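Local coordinates for protein arginine--tRNA ligase (PDB 3FNR) that catalyses the ATP-dependent attachment of L-arginine to tRNA(Arg), releasing AMP and diphosphate, as a monomeric class I aminoacyl-tRNA synthetase, at residues A[145-148]-A[149-152]; A[154-158]-A[159-163]; A[303-306]-A[307-311]. The protein carries 1 engineered substitution. All blocks are in the same frame, centred on the assembly; numbering follows the deposited sequence.

Interaction 1 of 3, residues A[145-148]-A[149-152]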
# COMPACT_ATOMS: atom_id res chain seq x y z
N ASP A 145 -2.69 -8.12 -20.27
CA ASP A 145 -3.38 -6.84 -20.24
C ASP A 145 -4.70 -6.92 -19.47
O ASP A 145 -5.09 -5.95 -18.82
CB ASP A 145 -3.61 -6.32 -21.67
CG ASP A 145 -2.37 -5.67 -22.27
OD1 ASP A 145 -1.59 -5.04 -21.52
OD2 ASP A 145 -2.18 -5.79 -23.50
N LYS A 146 -5.37 -8.07 -19.55
CA LYS A 146 -6.61 -8.29 -18.80
C LYS A 146 -6.30 -8.45 -17.32
O LYS A 146 -7.02 -7.92 -16.47
CB LYS A 146 -7.36 -9.52 -19.32
CG LYS A 146 -8.00 -9.38 -20.70
CD LYS A 146 -9.45 -8.90 -20.64
CE LYS A 146 -9.59 -7.43 -21.00
NZ LYS A 146 -11.00 -7.08 -21.30
N MET A 147 -5.22 -9.18 -17.02
CA MET A 147 -4.77 -9.37 -15.64
C MET A 147 -4.28 -8.09 -14.99
O MET A 147 -4.47 -7.90 -13.79
CB MET A 147 -3.68 -10.45 -15.56
CG MET A 147 -4.17 -11.86 -15.85
SD MET A 147 -5.39 -12.50 -14.68
CE MET A 147 -6.93 -11.91 -15.37
N LEU A 148 -3.67 -7.21 -15.77
CA LEU A 148 -3.25 -5.91 -15.29
C LEU A 148 -4.46 -5.04 -14.98
O LEU A 148 -4.43 -4.24 -14.05
CB LEU A 148 -2.35 -5.22 -16.32
CG LEU A 148 -1.27 -4.29 -15.78
CD1 LEU A 148 -0.35 -5.02 -14.82
CD2 LEU A 148 -0.48 -3.72 -16.94
N VAL A 149 -5.52 -5.21 -15.77
CA VAL A 149 -6.81 -4.57 -15.51
C VAL A 149 -7.38 -5.12 -14.20
O VAL A 149 -7.86 -4.35 -13.35
CB VAL A 149 -7.80 -4.71 -16.71
CG1 VAL A 149 -9.26 -4.53 -16.28
CG2 VAL A 149 -7.46 -3.72 -17.81
N LEU A 150 -7.29 -6.44 -14.02
CA LEU A 150 -7.74 -7.13 -12.81
C LEU A 150 -6.98 -6.67 -11.56
O LEU A 150 -7.58 -6.38 -10.53
CB LEU A 150 -7.65 -8.66 -12.95
CG LEU A 150 -8.18 -9.48 -11.76
CD1 LEU A 150 -9.65 -9.16 -11.42
CD2 LEU A 150 -8.02 -10.98 -11.99
N ILE A 151 -5.65 -6.61 -11.67
CA ILE A 151 -4.79 -6.18 -10.58
C ILE A 151 -5.12 -4.74 -10.20
O ILE A 151 -5.26 -4.42 -9.02
CB ILE A 151 -3.30 -6.35 -10.94
CG1 ILE A 151 -2.92 -7.84 -10.86
CG2 ILE A 151 -2.40 -5.51 -10.03
CD1 ILE A 151 -1.62 -8.18 -11.58
N LYS A 152 -5.29 -3.87 -11.20
CA LYS A 152 -5.68 -2.49 -10.94
C LYS A 152 -6.97 -2.37 -10.15
O LYS A 152 -7.06 -1.57 -9.22
CB LYS A 152 -5.75 -1.68 -12.23
CG LYS A 152 -4.38 -1.24 -12.73
CD LYS A 152 -4.50 -0.52 -14.07
CE LYS A 152 -3.15 -0.35 -14.72
NZ LYS A 152 -3.24 0.60 -15.86
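Met147 and Leu150, one turn apart on helix 136-157, run side by side and point the same way. The terminal methyl CE of Met147 lies 3.7 Å from Leu150 CD2, and its SD stands a little farther from the same methyl. Met147 gets there because its chain folds back at chi2 (-63°) and again at chi3 (87°), a bend that an unbranched, flexible thioether takes easily. Beyond this pair Met147 packs on Tyr114 and Leu118 of helix 113-126 and Leu150 on Pro44, while Leu148 and Ile151 reach Val76 and Tyr74 of strand 69-76. The four helix residues of this close-packed side are all apolar.

Asp145, Val149 and Lys152 make up the open side. Val149 rests its CG2 3.4 Å from Asp145 O, a branch laid against the backbone rather than against another side chain. Lys152 leaves the helix extended, its methylenes passing over Leu148 O with CG at 3.3 Å, and its ammonium end makes a cation-pi contact with Tyr165.

Backbone i to i+4 bonds join successive turns: Ile151 N to Met147 O is 2.7 Å long, and Lys152 N to Leu148 O is 3.0 Å. Pro41, Pro44 and Leu45, which Leu148, Leu150 and Ile151 touch, belong to the HIGH motif, so this is an amphipathic helix packed against the signature loop of a class I synthetase catalytic domain.

Interaction 2 of 3, residues A[154-158]-A[159-163]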
# COMPACT_ATOMS: atom_id res chain seq x y z
N ASN A 154 -8.30 -4.86 -8.24
CA ASN A 154 -7.94 -5.45 -6.94
C ASN A 154 -7.43 -4.38 -5.99
O ASN A 154 -7.83 -4.32 -4.83
CB ASN A 154 -6.84 -6.51 -7.08
CG ASN A 154 -7.35 -7.85 -7.56
OD1 ASN A 154 -6.57 -8.81 -7.62
ND2 ASN A 154 -8.63 -7.94 -7.90
N LEU A 155 -6.56 -3.51 -6.51
CA LEU A 155 -6.02 -2.39 -5.76
C LEU A 155 -7.06 -1.29 -5.51
O LEU A 155 -7.07 -0.68 -4.45
CB LEU A 155 -4.82 -1.80 -6.51
CG LEU A 155 -3.52 -2.62 -6.51
CD1 LEU A 155 -2.50 -2.02 -7.48
CD2 LEU A 155 -2.95 -2.71 -5.10
N GLU A 156 -7.92 -1.04 -6.50
CA GLU A 156 -8.94 -0.00 -6.37
C GLU A 156 -9.96 -0.39 -5.30
O GLU A 156 -10.50 0.47 -4.61
CB GLU A 156 -9.63 0.22 -7.71
CG GLU A 156 -9.79 1.68 -8.11
CD GLU A 156 -10.90 2.41 -7.35
OE1 GLU A 156 -10.64 2.95 -6.26
OE2 GLU A 156 -12.03 2.46 -7.88
N GLN A 157 -10.21 -1.69 -5.18
CA GLN A 157 -11.07 -2.24 -4.14
C GLN A 157 -10.57 -1.89 -2.73
O GLN A 157 -11.36 -1.65 -1.83
CB GLN A 157 -11.17 -3.75 -4.29
CG GLN A 157 -12.38 -4.37 -3.64
CD GLN A 157 -12.45 -5.87 -3.83
OE1 GLN A 157 -11.58 -6.47 -4.46
NE2 GLN A 157 -13.49 -6.49 -3.29
N ALA A 158 -9.25 -1.84 -2.57
CA ALA A 158 -8.62 -1.45 -1.31
C ALA A 158 -8.25 0.03 -1.28
O ALA A 158 -7.45 0.46 -0.43
CB ALA A 158 -7.40 -2.29 -1.06
N LYS A 159 -8.85 0.81 -2.19
CA LYS A 159 -8.65 2.27 -2.29
C LYS A 159 -7.22 2.67 -2.69
O LYS A 159 -6.72 3.73 -2.31
CB LYS A 159 -9.11 3.01 -1.01
CG LYS A 159 -10.50 2.60 -0.48
CD LYS A 159 -11.63 3.11 -1.36
CE LYS A 159 -12.99 2.53 -0.92
NZ LYS A 159 -13.12 1.06 -1.18
N ILE A 160 -6.58 1.81 -3.49
CA ILE A 160 -5.21 2.04 -3.93
C ILE A 160 -5.14 2.29 -5.44
O ILE A 160 -5.59 1.46 -6.24
CB ILE A 160 -4.28 0.85 -3.55
CG1 ILE A 160 -4.29 0.65 -2.03
CG2 ILE A 160 -2.86 1.07 -4.09
CD1 ILE A 160 -3.84 -0.75 -1.55
N LYS A 161 -4.60 3.44 -5.81
CA LYS A 161 -4.28 3.75 -7.20
C LYS A 161 -2.80 4.10 -7.30
O LYS A 161 -2.30 4.90 -6.53
CB LYS A 161 -5.12 4.92 -7.70
CG LYS A 161 -6.60 4.62 -7.88
CD LYS A 161 -7.34 5.87 -8.35
CE LYS A 161 -8.84 5.63 -8.50
NZ LYS A 161 -9.15 4.74 -9.65
N ILE A 162 -2.10 3.47 -8.25
CA ILE A 162 -0.68 3.73 -8.48
C ILE A 162 -0.53 4.62 -9.73
O ILE A 162 -1.22 4.42 -10.72
CB ILE A 162 0.12 2.41 -8.55
CG1 ILE A 162 0.09 1.71 -7.18
CG2 ILE A 162 1.57 2.64 -8.99
CD1 ILE A 162 0.80 0.36 -7.13
N ASP A 163 0.35 5.61 -9.66
CA ASP A 163 0.39 6.68 -10.66
C ASP A 163 1.10 6.35 -11.98
O ASP A 163 0.94 7.07 -12.97
CB ASP A 163 0.95 7.96 -10.04
CG ASP A 163 -0.04 8.62 -9.07
OD1 ASP A 163 -1.15 8.07 -8.88
OD2 ASP A 163 0.28 9.68 -8.51
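A Schellman motif ends helix 136-157 here, with Lys159 as its C-prime residue. Ile160 N donates to Leu155 O at 2.7 Å, and within that turn Lys159 N donates to Glu156 O at 2.9 Å. The second donor stands well above the carbonyl plane, 73° out of it, as the chain curls over the last turn. Lys159 takes the positive phi (66°) that this reversal needs, and its side chain bends back at chi2 and chi4 until NZ makes a weak hydrogen bond to Gln157 O, adding a positive charge at the helix C-terminus, where it should suit the dipole.

On the buried face, apolar residues from both sides of the turn meet. Leu155 CD2 lies 3.9 Å from Ile160 CG2, the two side chains slanting across each other, and the other Leu155 branch, CD1, comes to 4.1 Å from Ile162 CD1. Ile160 sends its longer arm the other way: CD1 is 3.9 Å from Ala158 CB, a small methyl that also packs on Leu308. Ala53 and Tyr36 line this face further.

Lys161 and Glu156 run alongside each other on the outer face. Lys161 NZ lies 3.5 Å from Glu156 CG, nearer than to either carboxylate oxygen, both at 4.1 Å and beyond a salt bridge, so the attraction is probably modest.

Asn154 OD1 accepts a hydrogen bond from Leu45 N of the HIGH motif, and strand 165-167 follows soon after: the arrangement is a Schellman-capped helix-to-strand turn of the class I catalytic domain's nucleotide-binding fold.

Interaction 3 of 3, residues A[303-306]-A[307-311]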
# COMPACT_ATOMS: atom_id res chain seq x y z
N ILE A 303 -14.05 -9.06 4.66
CA ILE A 303 -13.89 -8.10 5.76
C ILE A 303 -14.15 -6.63 5.41
O ILE A 303 -14.33 -5.81 6.31
CB ILE A 303 -12.52 -8.26 6.47
CG1 ILE A 303 -11.38 -7.72 5.60
CG2 ILE A 303 -12.31 -9.72 6.89
CD1 ILE A 303 -10.05 -7.60 6.32
N GLY A 304 -14.17 -6.30 4.13
CA GLY A 304 -14.33 -4.90 3.73
C GLY A 304 -13.01 -4.15 3.70
O GLY A 304 -12.04 -4.54 4.36
N SER A 305 -13.00 -3.06 2.95
CA SER A 305 -11.80 -2.26 2.68
C SER A 305 -11.20 -1.60 3.92
O SER A 305 -9.98 -1.65 4.13
CB SER A 305 -12.10 -1.20 1.63
OG SER A 305 -10.94 -0.46 1.30
N ASP A 306 -12.05 -0.96 4.73
CA ASP A 306 -11.62 -0.27 5.95
C ASP A 306 -10.85 -1.20 6.88
O ASP A 306 -9.80 -0.81 7.41
CB ASP A 306 -12.81 0.31 6.70
CG ASP A 306 -13.58 1.33 5.87
OD1 ASP A 306 -13.02 1.88 4.89
OD2 ASP A 306 -14.76 1.59 6.19
N ALA A 307 -11.36 -2.42 7.05
CA ALA A 307 -10.75 -3.41 7.91
C ALA A 307 -9.38 -3.81 7.38
O ALA A 307 -8.43 -3.88 8.16
CB ALA A 307 -11.64 -4.62 8.05
N LEU A 308 -9.27 -4.03 6.07
CA LEU A 308 -7.98 -4.34 5.43
C LEU A 308 -6.98 -3.22 5.65
O LEU A 308 -5.84 -3.46 6.05
CB LEU A 308 -8.14 -4.59 3.93
CG LEU A 308 -6.89 -5.20 3.27
CD1 LEU A 308 -7.03 -6.69 3.10
CD2 LEU A 308 -6.62 -4.56 1.92
N ARG A 309 -7.43 -1.99 5.41
CA ARG A 309 -6.60 -0.82 5.55
C ARG A 309 -6.16 -0.61 7.00
O ARG A 309 -5.11 -0.03 7.25
CB ARG A 309 -7.32 0.43 5.03
CG ARG A 309 -7.59 0.46 3.50
CD ARG A 309 -6.33 0.31 2.66
NE ARG A 309 -5.37 1.40 2.86
CZ ARG A 309 -5.12 2.36 1.98
NH1 ARG A 309 -5.75 2.39 0.81
NH2 ARG A 309 -4.22 3.31 2.27
N TYR A 310 -6.95 -1.09 7.96
CA TYR A 310 -6.60 -0.95 9.36
C TYR A 310 -5.63 -2.03 9.79
O TYR A 310 -4.54 -1.73 10.30
CB TYR A 310 -7.84 -0.97 10.27
CG TYR A 310 -7.48 -0.59 11.71
CD1 TYR A 310 -6.98 -1.54 12.61
CD2 TYR A 310 -7.60 0.73 12.14
CE1 TYR A 310 -6.61 -1.18 13.92
CE2 TYR A 310 -7.24 1.10 13.43
CZ TYR A 310 -6.74 0.15 14.31
OH TYR A 310 -6.40 0.54 15.58
N ILE A 311 -6.04 -3.28 9.62
CA ILE A 311 -5.32 -4.45 10.08
C ILE A 311 -3.91 -4.46 9.53
O ILE A 311 -2.95 -4.64 10.28
CB ILE A 311 -6.05 -5.75 9.66
CG1 ILE A 311 -7.37 -5.89 10.42
CG2 ILE A 311 -5.19 -6.98 9.90
CD1 ILE A 311 -8.36 -6.84 9.77
O HOH W 1 -14.28 -3.19 6.54
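Ile303 CD1 lies against the first two turns of helix 305-311, 3.8 Å from Ala307 CB and 3.9 Å from Ile311 CD1. This is a hydrophobic staple at a helix N-terminus: Gly304 is the N-cap, and Ile303, the last residue of helix 296-303, meets Leu308 across it, with Ile303 CD1 4.3 Å from Leu308 CB. Ile303 CG1 stands between the backbone N and the carbonyl carbon (chi1 73°), an unfavourable place that nevertheless carries CD1 over the turn. The small methyl of Ala307 leaves room for it and also approaches Ile303 O.

Gly304 joins the two helices with a phi of 86°, a value at which a beta carbon would be pressed against the preceding carbonyl oxygen; glycine has none. Its own O then accepts a hydrogen bond from Leu308 N at 3.3 Å, with the donor in the carbonyl plane. Arg309 N to Ser305 O, at 2.9 Å, continues the pattern nearly along the C=O axis. One water bridges the junction, donating to Ile303 O and accepting from Ala307 N, an amide of the helix's first turn.

Further out, Leu308 packs on Val54 of helix 50-65, and the side chain of Tyr310 packs on Val337, Ile340 and Pro400, towards the helices of the C-terminal part. Arg309, bent at chi2 and chi3, passes its CG close to Ser305 O before its guanidinium leaves the turn. A buried arginine suits this place because its several N-H groups meet acceptors from different elements: NH2 bonds Thr58 OG1, while NH1 pairs with Asp57 OD1 in a salt bridge and also donates to Ala158 O.

Along the chain the three contacts come in series, all within the class I catalytic domain. Interactions 1 and 2 lie on the same helix, 136-157, with centres 12 Å apart: one occupies its middle, the other its C-terminal end and the loop that leads to strand 165-167. Interaction 3 begins helix 305-311, far later in sequence, yet its centre is only 13 Å from that of interaction 2. The two touch where Arg309 NH1 meets Ala158 O at 2.9 Å. Interactions 1 and 3, with centres 22 Å apart, do not touch. The end of helix 136-157 thus connects the elements beside the HIGH motif to helix 305-311, which borders the C-terminal helices.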